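Local coordinates for protein uridylate kinase (Archaeoglobus fulgidus, PDB 2IJ9) that probably catalyses the reversible transfer of a phosphate from ATP to UMP, giving UDP and ADP in the pathway of pyrimidine nucleotide synthesis, at residues 132-137 and 195-200; 115-120 and 178-183; 2-7 and 122-127; 139-144 and 214-219; 37-42 and 104-109. The protein carries 1 engineered substitution. All coordinates share one frame; numbering follows the deposited sequence.

Contact 1: 132-137 and 195-200; sequences FINATN and TYVILG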
# COMPACT_ATOMS: atom_id res chain seq x y z
N PHE B 132 8.56 9.36 28.51
CA PHE B 132 7.84 8.52 27.57
C PHE B 132 6.98 9.35 26.62
O PHE B 132 5.94 9.87 27.00
CB PHE B 132 6.96 7.53 28.33
CG PHE B 132 6.11 6.65 27.45
CD1 PHE B 132 6.51 6.33 26.15
CD2 PHE B 132 4.92 6.12 27.93
CE1 PHE B 132 5.71 5.53 25.35
CE2 PHE B 132 4.13 5.30 27.14
CZ PHE B 132 4.53 5.00 25.85
N ILE B 133 7.42 9.45 25.36
CA ILE B 133 6.70 10.21 24.35
C ILE B 133 5.87 9.29 23.45
O ILE B 133 6.40 8.52 22.63
CB ILE B 133 7.68 11.05 23.51
CG1 ILE B 133 8.53 11.91 24.44
CG2 ILE B 133 6.91 11.91 22.51
CD1 ILE B 133 9.54 12.75 23.72
N ASN B 134 4.56 9.36 23.62
CA ASN B 134 3.63 8.50 22.89
C ASN B 134 3.04 9.20 21.64
O ASN B 134 1.98 9.84 21.70
CB ASN B 134 2.52 8.00 23.83
CG ASN B 134 1.63 6.98 23.19
OD1 ASN B 134 2.07 6.20 22.33
ND2 ASN B 134 0.37 6.97 23.59
N ALA B 135 3.74 9.08 20.51
CA ALA B 135 3.36 9.76 19.27
C ALA B 135 2.23 9.04 18.55
O ALA B 135 2.46 8.09 17.80
CB ALA B 135 4.54 9.88 18.37
N THR B 136 1.00 9.52 18.76
CA THR B 136 -0.19 8.94 18.15
C THR B 136 -0.72 9.82 16.99
O THR B 136 -0.08 10.81 16.60
CB THR B 136 -1.28 8.61 19.22
OG1 THR B 136 -2.46 8.09 18.59
CG2 THR B 136 -1.63 9.83 20.07
N ASN B 137 -1.86 9.44 16.42
CA ASN B 137 -2.46 10.18 15.30
C ASN B 137 -3.50 11.18 15.77
O ASN B 137 -4.06 11.94 14.98
CB ASN B 137 -3.03 9.22 14.24
CG ASN B 137 -3.69 8.00 14.85
OD1 ASN B 137 -4.35 8.09 15.89
ND2 ASN B 137 -3.51 6.85 14.20
N THR B 195 5.05 11.41 30.94
CA THR B 195 4.53 10.95 29.66
C THR B 195 3.97 12.09 28.80
O THR B 195 3.54 13.13 29.31
CB THR B 195 3.50 9.81 29.87
OG1 THR B 195 4.15 8.73 30.56
CG2 THR B 195 2.98 9.27 28.54
N TYR B 196 4.01 11.91 27.49
CA TYR B 196 3.36 12.78 26.55
C TYR B 196 2.42 11.92 25.71
O TYR B 196 2.71 10.75 25.43
CB TYR B 196 4.39 13.45 25.65
CG TYR B 196 5.07 14.63 26.31
CD1 TYR B 196 6.11 14.45 27.21
CD2 TYR B 196 4.67 15.93 26.02
CE1 TYR B 196 6.73 15.53 27.81
CE2 TYR B 196 5.29 17.02 26.61
CZ TYR B 196 6.32 16.81 27.50
OH TYR B 196 6.93 17.90 28.09
N VAL B 197 1.28 12.50 25.34
CA VAL B 197 0.37 11.88 24.37
C VAL B 197 0.15 12.91 23.26
O VAL B 197 -0.46 13.96 23.50
CB VAL B 197 -0.96 11.49 25.04
CG1 VAL B 197 -1.98 11.08 23.97
CG2 VAL B 197 -0.73 10.36 26.04
N ILE B 198 0.67 12.64 22.07
CA ILE B 198 0.76 13.71 21.09
C ILE B 198 0.42 13.29 19.66
O ILE B 198 0.44 12.11 19.33
CB ILE B 198 2.14 14.41 21.12
CG1 ILE B 198 3.26 13.41 20.80
CG2 ILE B 198 2.34 15.11 22.47
CD1 ILE B 198 4.56 14.06 20.34
N LEU B 199 0.09 14.27 18.82
CA LEU B 199 0.04 14.05 17.40
C LEU B 199 1.48 13.84 16.88
O LEU B 199 2.32 14.75 16.91
CB LEU B 199 -0.69 15.18 16.70
CG LEU B 199 -1.00 14.87 15.23
CD1 LEU B 199 -2.46 15.15 14.92
CD2 LEU B 199 -0.04 15.60 14.26
N GLY B 200 1.74 12.63 16.42
CA GLY B 200 3.07 12.22 16.03
C GLY B 200 3.61 12.92 14.80
O GLY B 200 3.50 12.41 13.69
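Tyr196 N donates to Phe132 O (2.9 Å), the first of five bonds between 132-137 and 195-200, which join two parallel strands, 132-136 and 195-199, in the central sheet of the amino acid kinase fold. The bonds then switch direction from one to the next. Tyr196 O accepts from Asn134 N, which stands well above the carbonyl plane, and Asn134 O receives Ile198 N at 3.1 Å in a nearly straight bond (169° at the hydrogen). Ile198 O takes Thr136 N, and the ladder closes where Gly200 N reaches Thr136 O. Five backbone bonds thus satisfy donors and acceptors inside the protein. Ile133 turns its own N and O the other way, to Val4 and Ser6 of strand 2-7, while Thr195 and Val197 bond to strand 216-218; each strand is therefore held along both edges.

Side chains occupy both faces. Phe132 and Thr195 lie side by side on one, Phe132 CD2 3.7 Å from Thr195 CG2; the hydroxyl of Thr195, placed beside its own backbone N (chi1 -59°), bonds to Ile193 O. On the other face Ile133 CG2 meets Ile198 CD1 at 3.9 Å, and helix 202-209 packs over both residues. Tyr196 leads away from strand 132-136, its OH satisfied by Glu212 O.

The carboxyl end of strand 132-136 carries Thr136 and Asn137, both predicted to bind ATP, as expected for strand ends lining the nucleotide site. Here Gly200 CA lies 3.6 Å from Ala135 CB.

Contact 2: 115-120 and 178-183; sequences TTDATA and VVIDLL
Asp117, in the first turn of helix 117-126, reaches across to the extended residues 179-181 that lead into helix 182-191. Its CB lies 4.1 Å from Ile180 CG1 and about as far from Asp181 N. CG follows, beside the backbone N of Asp117 (chi1 -67°), and also faces Ile180 CG1, the two side chains crossing at a slant. At the tip, Asp117 OD2 rests against the backbone, 3.3 Å from Ile180 CA, and touches Val179 CG1 at 4.0 Å; Asp181 N is the nearest donor to OD2, yet at 3.6 Å it makes no hydrogen bond.

At the next residue, Ala118 CB approaches Asp181 OD2 at 3.9 Å. The other oxygen of that carboxylate, OD1, bonds weakly to Leu182 N at the start of its own helix.

The contact brings together the amino-terminal ends of two helices, next to Thr115 and Thr116 of the predicted UMP site and Thr136 of the predicted ATP site. No hydrogen bond or salt bridge crosses it. Across the contact both carboxylates meet mainly carbon atoms, and the two helix starts are therefore joined by van der Waals contact.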
# COMPACT_ATOMS: atom_id res chain seq x y z
N THR B 115 -0.23 -4.13 23.27
CA THR B 115 0.74 -3.65 22.31
C THR B 115 1.10 -2.18 22.34
O THR B 115 0.33 -1.33 22.79
CB THR B 115 0.32 -4.03 20.86
OG1 THR B 115 -1.11 -4.02 20.76
CG2 THR B 115 0.84 -5.41 20.47
N THR B 116 2.31 -1.94 21.84
CA THR B 116 2.94 -0.64 21.49
C THR B 116 2.98 0.44 22.54
O THR B 116 4.06 0.82 22.99
CB THR B 116 2.48 -0.09 20.15
OG1 THR B 116 2.16 -1.17 19.26
CG2 THR B 116 3.60 0.76 19.55
N ASP B 117 1.81 0.97 22.91
CA ASP B 117 1.71 1.88 24.04
C ASP B 117 2.17 1.17 25.30
O ASP B 117 3.07 1.66 26.00
CB ASP B 117 0.27 2.36 24.22
CG ASP B 117 -0.20 3.23 23.09
OD1 ASP B 117 0.65 3.63 22.26
OD2 ASP B 117 -1.41 3.53 23.02
N ALA B 118 1.56 0.02 25.57
CA ALA B 118 1.87 -0.77 26.76
C ALA B 118 3.31 -1.23 26.69
O ALA B 118 4.09 -1.00 27.61
CB ALA B 118 0.92 -1.94 26.89
N THR B 119 3.67 -1.84 25.56
CA THR B 119 5.04 -2.28 25.33
C THR B 119 6.06 -1.19 25.64
O THR B 119 7.01 -1.42 26.37
CB THR B 119 5.21 -2.74 23.90
OG1 THR B 119 4.46 -3.95 23.71
CG2 THR B 119 6.69 -2.96 23.56
N ALA B 120 5.83 0.01 25.12
CA ALA B 120 6.76 1.11 25.32
C ALA B 120 6.71 1.64 26.74
O ALA B 120 7.72 2.13 27.24
CB ALA B 120 6.52 2.22 24.32
N VAL B 178 -9.29 5.56 21.97
CA VAL B 178 -8.78 4.24 21.58
C VAL B 178 -7.26 4.17 21.79
O VAL B 178 -6.68 3.09 21.87
CB VAL B 178 -9.18 3.84 20.13
CG1 VAL B 178 -10.54 3.12 20.12
CG2 VAL B 178 -9.17 5.04 19.17
N VAL B 179 -6.63 5.34 21.88
CA VAL B 179 -5.25 5.43 22.30
C VAL B 179 -5.33 6.17 23.62
O VAL B 179 -6.39 6.65 23.95
CB VAL B 179 -4.42 6.27 21.30
CG1 VAL B 179 -3.73 5.37 20.29
CG2 VAL B 179 -5.30 7.30 20.57
N ILE B 180 -4.31 6.24 24.48
CA ILE B 180 -3.45 5.23 25.05
C ILE B 180 -4.23 4.03 25.65
O ILE B 180 -5.42 4.13 25.95
CB ILE B 180 -2.73 5.96 26.22
CG1 ILE B 180 -1.29 5.50 26.41
CG2 ILE B 180 -3.58 5.93 27.51
CD1 ILE B 180 -0.36 6.62 26.91
N ASP B 181 -3.53 2.91 25.82
CA ASP B 181 -4.10 1.68 26.38
C ASP B 181 -4.29 1.82 27.89
O ASP B 181 -3.60 2.62 28.53
CB ASP B 181 -3.17 0.49 26.05
CG ASP B 181 -3.75 -0.87 26.46
OD1 ASP B 181 -4.99 -1.02 26.53
OD2 ASP B 181 -2.94 -1.80 26.69
N LEU B 182 -5.23 1.06 28.45
CA LEU B 182 -5.49 1.05 29.89
C LEU B 182 -4.27 0.56 30.67
O LEU B 182 -3.85 1.19 31.64
CB LEU B 182 -6.71 0.16 30.21
CG LEU B 182 -6.97 -0.31 31.64
CD1 LEU B 182 -7.38 0.85 32.56
CD2 LEU B 182 -8.02 -1.42 31.65
N LEU B 183 -3.70 -0.57 30.22
CA LEU B 183 -2.53 -1.17 30.87
C LEU B 183 -1.32 -0.26 30.73
O LEU B 183 -0.50 -0.20 31.62
CB LEU B 183 -2.24 -2.57 30.33
CG LEU B 183 -3.40 -3.58 30.30
CD1 LEU B 183 -2.98 -4.90 29.67
CD2 LEU B 183 -3.98 -3.81 31.70

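Contact 3: 2-7 and 122-127; sequences KVVLSL and LLAEFI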
# COMPACT_ATOMS: atom_id res chain seq x y z
N LYS B 2 16.79 10.17 28.73
CA LYS B 2 16.42 8.83 28.30
C LYS B 2 15.01 8.89 27.75
O LYS B 2 14.03 8.95 28.51
CB LYS B 2 16.49 7.83 29.45
CG LYS B 2 17.73 6.96 29.47
CD LYS B 2 17.73 6.12 30.74
CE LYS B 2 18.75 5.02 30.68
NZ LYS B 2 18.73 4.23 31.93
N VAL B 3 14.90 8.89 26.42
CA VAL B 3 13.59 8.98 25.79
C VAL B 3 13.10 7.64 25.28
O VAL B 3 13.83 6.94 24.56
CB VAL B 3 13.63 9.91 24.57
CG1 VAL B 3 12.22 10.15 24.05
CG2 VAL B 3 14.31 11.22 24.92
N VAL B 4 11.87 7.29 25.66
CA VAL B 4 11.14 6.24 24.95
C VAL B 4 10.13 6.93 24.03
O VAL B 4 9.26 7.67 24.50
CB VAL B 4 10.38 5.27 25.91
CG1 VAL B 4 9.55 4.23 25.12
CG2 VAL B 4 11.35 4.58 26.82
N LEU B 5 10.26 6.69 22.73
CA LEU B 5 9.31 7.20 21.75
C LEU B 5 8.44 6.06 21.26
O LEU B 5 8.92 4.96 20.97
CB LEU B 5 10.04 7.83 20.57
CG LEU B 5 9.19 8.33 19.41
CD1 LEU B 5 8.21 9.35 19.92
CD2 LEU B 5 10.08 8.91 18.30
N SER B 6 7.15 6.33 21.14
CA SER B 6 6.24 5.33 20.62
C SER B 6 5.63 5.78 19.29
O SER B 6 4.91 6.78 19.24
CB SER B 6 5.13 5.03 21.65
OG SER B 6 4.67 3.70 21.54
N LEU B 7 5.94 5.06 18.22
CA LEU B 7 5.31 5.29 16.94
C LEU B 7 4.31 4.19 16.66
O LEU B 7 4.69 3.05 16.41
CB LEU B 7 6.37 5.33 15.85
CG LEU B 7 7.43 6.40 16.02
CD1 LEU B 7 8.64 6.02 15.22
CD2 LEU B 7 6.89 7.74 15.54
N LEU B 122 6.05 -0.28 29.48
CA LEU B 122 6.91 -1.31 30.07
C LEU B 122 8.41 -1.04 29.88
O LEU B 122 9.17 -1.05 30.84
CB LEU B 122 6.53 -2.68 29.52
CG LEU B 122 5.10 -3.12 29.88
CD1 LEU B 122 4.54 -4.07 28.83
CD2 LEU B 122 5.04 -3.75 31.26
N LEU B 123 8.82 -0.77 28.64
CA LEU B 123 10.22 -0.46 28.32
C LEU B 123 10.75 0.75 29.06
O LEU B 123 11.87 0.72 29.57
CB LEU B 123 10.41 -0.26 26.82
CG LEU B 123 11.86 -0.01 26.39
CD1 LEU B 123 12.74 -1.16 26.83
CD2 LEU B 123 11.98 0.21 24.88
N ALA B 124 9.95 1.80 29.12
CA ALA B 124 10.30 3.00 29.86
C ALA B 124 10.64 2.68 31.32
O ALA B 124 11.69 3.08 31.84
CB ALA B 124 9.16 4.01 29.79
N GLU B 125 9.73 1.96 31.96
CA GLU B 125 9.86 1.55 33.35
C GLU B 125 11.11 0.70 33.55
O GLU B 125 11.95 1.05 34.37
CB GLU B 125 8.60 0.78 33.75
CG GLU B 125 8.51 0.34 35.18
CD GLU B 125 7.36 -0.64 35.38
OE1 GLU B 125 7.36 -1.69 34.70
OE2 GLU B 125 6.45 -0.35 36.20
N PHE B 126 11.23 -0.38 32.77
CA PHE B 126 12.39 -1.30 32.75
C PHE B 126 13.72 -0.59 32.75
O PHE B 126 14.61 -0.92 33.53
CB PHE B 126 12.31 -2.15 31.49
CG PHE B 126 13.29 -3.28 31.44
CD1 PHE B 126 13.02 -4.49 32.07
CD2 PHE B 126 14.46 -3.17 30.70
CE1 PHE B 126 13.91 -5.55 32.01
CE2 PHE B 126 15.36 -4.23 30.63
CZ PHE B 126 15.08 -5.42 31.28
N ILE B 127 13.87 0.39 31.87
CA ILE B 127 15.13 1.09 31.73
C ILE B 127 15.19 2.39 32.52
O ILE B 127 16.15 3.14 32.38
CB ILE B 127 15.44 1.40 30.27
CG1 ILE B 127 14.38 2.37 29.72
CG2 ILE B 127 15.49 0.10 29.48
CD1 ILE B 127 14.85 3.29 28.59
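Val4, on strand 2-7 inside the sheet between strands 34-39 and 131-136, points one methyl into helix 117-126, which packs across this face of the sheet in the alpha/beta layering of the amino acid kinase fold. Its CG1 stands anti to the backbone N (chi1 177°), which sets CG2 beside that nitrogen and directs it at the helix. Val4 CG2 sits 3.6 Å from Ala124 CA and 3.7 Å from Ala124 CB: the small alanine lets the strand come close to the helix backbone, with Val4 CA and Ala124 CA 5.9 Å apart. Val4 CG2 also meets Ile127 CD1 at 4.1 Å.

Ile127 comes at the end of the helix and holds CG1 between its backbone N and carbonyl carbon (chi1 65°), a less common choice that carries CD1 back toward the strand. Leu123, one turn earlier, points toward the strand as well, and its side chain also packs on Phe36 and Val38 of the adjoining strand 34-39. Ala129 adds to the packing round Val4 and Ala124, and Phe132 closes on Val4 from strand 131-136.

At the beginning of the strand the contact becomes polar. The Lys2 chain is extended beyond CG and runs from the strand to the helix end, its aliphatic part alongside. Lys2 CD and CE pass Ile127 O at 3.8 and 3.6 Å. The backbone N of Lys2 is bonded separately to Asp130 OD1. The ammonium completes the reach, Lys2 NZ donating to Ile127 O at 2.8 Å.

Contact 4: 139-144 and 214-219; sequences DGVYSA and VGTVIA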
# COMPACT_ATOMS: atom_id res chain seq x y z
N ASP B 139 -4.23 14.34 18.90
CA ASP B 139 -3.46 15.47 19.43
C ASP B 139 -3.12 15.35 20.93
O ASP B 139 -2.09 15.83 21.39
CB ASP B 139 -4.23 16.77 19.17
CG ASP B 139 -3.33 18.00 19.06
OD1 ASP B 139 -2.16 17.96 19.50
OD2 ASP B 139 -3.83 19.03 18.54
N GLY B 140 -4.00 14.70 21.68
CA GLY B 140 -3.76 14.46 23.10
C GLY B 140 -4.81 13.50 23.61
O GLY B 140 -5.37 12.71 22.85
N VAL B 141 -5.07 13.57 24.91
CA VAL B 141 -6.15 12.79 25.50
C VAL B 141 -7.39 13.66 25.47
O VAL B 141 -7.30 14.85 25.74
CB VAL B 141 -5.84 12.37 26.94
CG1 VAL B 141 -6.96 11.49 27.50
CG2 VAL B 141 -4.51 11.62 26.98
N TYR B 142 -8.54 13.07 25.16
CA TYR B 142 -9.76 13.86 24.97
C TYR B 142 -10.90 13.58 25.97
O TYR B 142 -10.89 12.57 26.68
CB TYR B 142 -10.22 13.78 23.50
CG TYR B 142 -9.40 14.69 22.63
CD1 TYR B 142 -8.18 14.27 22.09
CD2 TYR B 142 -9.82 15.97 22.35
CE1 TYR B 142 -7.41 15.12 21.29
CE2 TYR B 142 -9.07 16.83 21.56
CZ TYR B 142 -7.87 16.40 21.04
OH TYR B 142 -7.14 17.27 20.25
N SER B 143 -11.87 14.50 26.00
CA SER B 143 -12.87 14.63 27.07
C SER B 143 -13.93 13.53 27.23
O SER B 143 -13.67 12.35 26.99
CB SER B 143 -13.53 16.02 26.99
OG SER B 143 -14.47 16.09 25.92
N ALA B 144 -15.13 13.95 27.66
CA ALA B 144 -16.22 13.04 28.03
C ALA B 144 -16.85 12.32 26.84
O ALA B 144 -17.57 12.93 26.05
CB ALA B 144 -17.29 13.78 28.83
N VAL B 214 2.93 20.27 24.64
CA VAL B 214 2.35 19.56 23.50
C VAL B 214 1.35 18.54 24.03
O VAL B 214 1.46 18.05 25.15
CB VAL B 214 3.42 18.87 22.58
CG1 VAL B 214 3.81 19.78 21.46
CG2 VAL B 214 4.64 18.48 23.38
N GLY B 215 0.35 18.27 23.20
CA GLY B 215 -0.73 17.35 23.51
C GLY B 215 -1.18 17.33 24.94
O GLY B 215 -1.65 18.33 25.49
N THR B 216 -1.03 16.18 25.56
CA THR B 216 -1.39 15.98 26.93
C THR B 216 -0.13 15.55 27.67
O THR B 216 0.44 14.49 27.37
CB THR B 216 -2.46 14.88 27.05
OG1 THR B 216 -3.65 15.30 26.35
CG2 THR B 216 -2.79 14.57 28.53
N VAL B 217 0.32 16.39 28.60
CA VAL B 217 1.45 16.02 29.44
C VAL B 217 0.89 15.27 30.65
O VAL B 217 -0.18 15.60 31.15
CB VAL B 217 2.30 17.23 29.88
CG1 VAL B 217 3.65 16.75 30.41
CG2 VAL B 217 2.49 18.20 28.71
N ILE B 218 1.58 14.21 31.06
CA ILE B 218 1.15 13.43 32.21
C ILE B 218 2.34 13.25 33.15
O ILE B 218 3.39 12.74 32.73
CB ILE B 218 0.53 12.06 31.78
CG1 ILE B 218 -0.47 12.27 30.64
CG2 ILE B 218 -0.12 11.35 32.98
CD1 ILE B 218 -1.45 11.15 30.44
N ALA B 219 2.18 13.70 34.40
CA ALA B 219 3.26 13.65 35.41
C ALA B 219 2.73 13.61 36.84
O ALA B 219 1.62 14.08 37.12
CB ALA B 219 4.22 14.82 35.23
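Thr216 OG1 is held by two backbone groups: it accepts from Val141 N at 2.7 Å in an almost straight bond (173° at the hydrogen), and donates its own proton to Tyr155 O, a carbonyl that can only accept. The loop after strand 131-136 is thereby fastened to strand 216-218, which runs antiparallel to its neighbour 195-199 in the mixed sheet of the amino acid kinase fold.

The two glycine backbones lie together, Gly140 CA 4.2 Å from Gly215 CA. Gly140 CA also comes within 3.4 Å of Thr216 OG1, while Gly215 turns with positive phi (36°) just before the strand. Asp139, at the start of this part of the loop, packs on Thr201 of the second subunit, placing the contact beside a subunit interface. In the other direction the same loop goes on to Tyr142, predicted to bind ATP, and probably borders the nucleotide site.

The torsion of Thr216 puts OG1 beside its backbone N (chi1 -62°), toward Val141 N, and leaves CG2 against the valine. Val197 of the adjoining strand and Ile166 of helix 160-166 also pack on Val141, which gives the polar bond an apolar surround. The side chains of Val141 and Thr216 cross at about a right angle, Val141 CG2 3.8 Å from Thr216 CG2.

Contact 5: 37-42 and 104-109; sequences VVVGGG and VVVMGG. With SO4 (sulfate ion), chain D.
Parallel strands 37-39 and 104-107 form one flank of the amino acid kinase sheet, and the first of them runs out into the glycine-rich loop 40-42, where a sulfate ion is bound. Val37 is gripped through both backbone groups: Val37 N donates to Val105 O at 2.7 Å and Val37 O receives Met107 N at 2.8 Å. Val39 N then bonds to Met107 O at 3.1 Å, before the strands part.

On one face Val37 CB meets Val106 CG2, and Val39 crosses Val106 at about a right angle, Val39 CG1 to Val106 CG1 3.8 Å, under helix 59-80. On the other, Val38 and Met107 lie side by side. Met107 holds CG between its backbone N and carbonyl carbon (chi1 64°), which brings it 4.0 Å from Val38 CG2; helix 117-126 covers this side through Leu123.

Past the strand, Gly41 N donates to sulfate O2 at 2.6 Å and Gly42 N to sulfate O4 at 3.3 Å, while Gly40 CA sits beside sulfate O1 at 3.3 Å.

The sulfate probably comes from the crystallisation liquor. Since Gly41 is predicted to bind UMP and Gly42 ATP, its place is consistent with a phosphate site: apolar packing and backbone bonds join the strands, while the loop beyond offers N-H groups to the anion.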
# COMPACT_ATOMS: atom_id res chain seq x y z
N VAL B 37 13.11 3.56 20.43
CA VAL B 37 11.94 3.67 19.57
C VAL B 37 11.18 2.35 19.48
O VAL B 37 11.76 1.31 19.16
CB VAL B 37 12.32 4.08 18.15
CG1 VAL B 37 11.06 4.24 17.33
CG2 VAL B 37 13.10 5.39 18.16
N VAL B 38 9.89 2.40 19.77
CA VAL B 38 9.02 1.23 19.59
C VAL B 38 7.99 1.44 18.46
O VAL B 38 7.00 2.16 18.62
CB VAL B 38 8.28 0.90 20.89
CG1 VAL B 38 7.45 -0.39 20.72
CG2 VAL B 38 9.25 0.80 22.04
N VAL B 39 8.22 0.80 17.32
CA VAL B 39 7.31 0.90 16.20
C VAL B 39 6.19 -0.15 16.29
O VAL B 39 6.34 -1.20 16.89
CB VAL B 39 8.05 0.75 14.87
CG1 VAL B 39 9.43 1.45 14.92
CG2 VAL B 39 8.21 -0.70 14.53
N GLY B 40 5.05 0.16 15.68
CA GLY B 40 3.92 -0.74 15.68
C GLY B 40 3.68 -1.34 14.31
O GLY B 40 4.39 -1.03 13.34
N GLY B 41 2.67 -2.20 14.21
CA GLY B 41 2.44 -2.97 12.99
C GLY B 41 1.88 -2.23 11.78
O GLY B 41 2.13 -2.64 10.64
N GLY B 42 1.11 -1.17 12.04
CA GLY B 42 0.52 -0.34 11.00
C GLY B 42 -0.39 -1.13 10.06
O GLY B 42 -1.05 -2.10 10.47
N VAL B 104 20.63 5.11 19.55
CA VAL B 104 19.27 4.78 19.19
C VAL B 104 19.06 3.27 19.09
O VAL B 104 19.79 2.57 18.40
CB VAL B 104 18.81 5.54 17.91
CG1 VAL B 104 17.55 4.94 17.33
CG2 VAL B 104 18.54 6.99 18.25
N VAL B 105 18.07 2.79 19.82
CA VAL B 105 17.62 1.43 19.69
C VAL B 105 16.18 1.47 19.20
O VAL B 105 15.38 2.27 19.67
CB VAL B 105 17.75 0.67 21.01
CG1 VAL B 105 17.20 -0.76 20.88
CG2 VAL B 105 19.20 0.64 21.43
N VAL B 106 15.87 0.63 18.22
CA VAL B 106 14.55 0.58 17.63
C VAL B 106 14.04 -0.85 17.67
O VAL B 106 14.64 -1.75 17.07
CB VAL B 106 14.57 1.02 16.14
CG1 VAL B 106 13.17 1.00 15.58
CG2 VAL B 106 15.20 2.41 15.98
N MET B 107 12.93 -1.06 18.36
CA MET B 107 12.34 -2.39 18.46
C MET B 107 10.88 -2.49 18.05
O MET B 107 10.14 -1.50 18.04
CB MET B 107 12.49 -2.93 19.88
CG MET B 107 11.74 -2.15 20.93
SD MET B 107 12.26 -2.74 22.54
CE MET B 107 11.70 -4.42 22.37
N GLY B 108 10.47 -3.71 17.73
CA GLY B 108 9.07 -4.00 17.44
C GLY B 108 8.39 -4.36 18.73
O GLY B 108 8.66 -3.75 19.76
N GLY B 109 7.52 -5.37 18.67
CA GLY B 109 6.89 -5.93 19.86
C GLY B 109 7.80 -6.92 20.56
O GLY B 109 8.88 -7.25 20.06
S SO4 D . 0.04 -0.80 16.07
O1 SO4 D . 0.91 0.34 16.29
O2 SO4 D . 0.81 -2.03 16.07
O3 SO4 D . -0.94 -0.85 17.16
O4 SO4 D . -0.63 -0.67 14.77

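Contacts 1 and 5 are buried pairings of parallel strands in one sheet, on different sides of strand 2-7, which hydrogen-bonds to both and in contact 3 meets helix 117-126 on one face of the sheet. Contacts 2 and 3 share that helix, yet differ: its start, near the predicted substrate sites, is acidic and only partly buried, whereas its end packs apolar methyls and receives one lysine. Contact 4, about 15 Å from the centre of the chain but still buried, extends the sheet beyond contact 1 and replaces a strand ladder with one threonine hydroxyl. Contacts 4 and 5 lie farthest apart, centres about 22 Å; loops of both bear residues predicted to bind ATP.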